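Local coordinates for beta-ketoacyl-[acyl-carrier-protein] synthase FabY (Pseudomonas aeruginosa, PDB 4CW4), which catalyses the condensation of acetyl-CoA with malonyl-ACP to form acetoacetyl-ACP, the primer that starts fatty acid synthesis, and works as a homodimer, at residues N236-G239 and G240-Q243. Residues are numbered along the deposited sequence; the frame is centred on the assembly and turned at random.
Sequences NGFG and GLMQ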
loop_
_atom_site.group_PDB
_atom_site.type_symbol
_atom_site.label_atom_id
_atom_site.label_comp_id
_atom_site.label_asym_id
_atom_site.label_seq_id
_atom_site.Cartn_x
_atom_site.Cartn_y
_atom_site.Cartn_z
ATOM N N ASN A 236 -15.866 8.232 -6.523
ATOM C CA ASN A 236 -14.856 9.235 -6.862
ATOM C C ASN A 236 -13.441 8.682 -6.961
ATOM O O ASN A 236 -12.525 9.404 -7.351
ATOM C CB ASN A 236 -14.851 10.383 -5.838
ATOM C CG ASN A 236 -15.979 11.346 -6.046
ATOM O OD1 ASN A 236 -16.530 11.455 -7.141
ATOM N ND2 ASN A 236 -16.314 12.073 -5.005
ATOM N N GLY A 237 -13.255 7.417 -6.580
ATOM C CA GLY A 237 -11.965 6.753 -6.683
ATOM C C GLY A 237 -12.044 5.513 -7.553
ATOM O O GLY A 237 -12.593 5.557 -8.685
ATOM N N PHE A 238 -11.494 4.405 -7.053
ATOM C CA PHE A 238 -11.424 3.175 -7.844
ATOM C C PHE A 238 -12.806 2.553 -8.097
ATOM O O PHE A 238 -12.941 1.705 -8.981
ATOM C CB PHE A 238 -10.515 2.116 -7.215
ATOM C CG PHE A 238 -9.030 2.307 -7.460
ATOM C CD1 PHE A 238 -8.520 3.451 -8.061
ATOM C CD2 PHE A 238 -8.143 1.317 -7.076
ATOM C CE1 PHE A 238 -7.148 3.612 -8.270
ATOM C CE2 PHE A 238 -6.769 1.475 -7.286
ATOM C CZ PHE A 238 -6.275 2.622 -7.884
ATOM N N GLY A 239 -13.830 2.934 -7.345
ATOM C CA GLY A 239 -15.171 2.494 -7.711
ATOM C C GLY A 239 -15.533 3.018 -9.091
ATOM O O GLY A 239 -15.981 2.266 -9.958
ATOM N N GLY A 240 -15.326 4.315 -9.311
ATOM C CA GLY A 240 -15.587 4.919 -10.614
ATOM C C GLY A 240 -14.698 4.315 -11.680
ATOM O O GLY A 240 -15.121 4.044 -12.817
ATOM N N LEU A 241 -13.439 4.083 -11.327
ATOM C CA LEU A 241 -12.510 3.477 -12.274
ATOM C C LEU A 241 -13.014 2.127 -12.745
ATOM O O LEU A 241 -12.991 1.832 -13.945
ATOM C CB LEU A 241 -11.134 3.295 -11.633
ATOM C CG LEU A 241 -10.038 2.599 -12.465
ATOM C CD1 LEU A 241 -9.654 3.460 -13.645
ATOM C CD2 LEU A 241 -8.809 2.288 -11.612
ATOM N N MET A 242 -13.447 1.294 -11.809
ATOM C CA MET A 242 -13.798 -0.076 -12.141
ATOM C C MET A 242 -15.247 -0.285 -12.565
ATOM O O MET A 242 -15.557 -1.339 -13.114
ATOM C CB MET A 242 -13.469 -0.994 -10.962
ATOM C CG MET A 242 -11.974 -0.980 -10.585
ATOM S SD MET A 242 -10.853 -1.391 -11.943
ATOM C CE MET A 242 -11.186 -3.131 -12.141
ATOM N N GLN A 243 -16.126 0.693 -12.318
ATOM C CA GLN A 243 -17.558 0.515 -12.566
ATOM C C GLN A 243 -18.131 1.427 -13.630
ATOM O O GLN A 243 -19.200 1.135 -14.137
ATOM C CB GLN A 243 -18.349 0.731 -11.271
ATOM C CG GLN A 243 -17.970 -0.236 -10.181
ATOM C CD GLN A 243 -18.831 -0.091 -8.949
ATOM O OE1 GLN A 243 -19.435 0.961 -8.713
ATOM N NE2 GLN A 243 -18.882 -1.139 -8.146
#
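Leu-241 lays one methyl over a face of the Phe-238 ring, three residues back along the same short helix. The evidence for a CH-pi contact is direct: CD2 of Leu-241 lies 4.1 Å from the centroid of the Phe-238 ring and 25° off its normal. The methyl is shifted toward the rim, with Leu-241 CD2 coming to 3.7 Å from Phe-238 CD1. The two side chains run next to each other and point the same way. With its CG anti to the backbone N (chi1 177°), Leu-241 carries CD2 to the Phe-238 ring.

The backbone carrying this pair closes its first turn with main-chain bonds. Gly-237, at the N-cap position, accepts from the next turn through its O, 3.1 Å from Leu-241 N, and the donor lies in the carbonyl plane. Phe-238 O takes Met-242 N at 2.9 Å, here from above the plane of the carbonyl, and CG of Met-242 lies 3.3 Å from the same Phe-238 O. The bond from Gln-243 N to Gly-239 O, 2.8 Å long, is weak, since the N-H...O angle is 127°. Gln-243 then extends beyond CG, and its NE2 hydrogen-bonds Glu-320 OE2 of the same chain and Met-242 O of the second subunit.

Gln-243 NE2 of the second subunit bonds Met-242 O in return, so a pair of bonds crosses the dimer interface of this ketosynthase, where Met-230 of the second subunit packs on Phe-238. Within its own chain, helix 238-243 follows strand 222-225 and precedes helix 255-259 in sequence; Phe-238 touches Ser-231 and Leu-233 in the loop before it, and Leu-241 meets Val-251 in the loop after it.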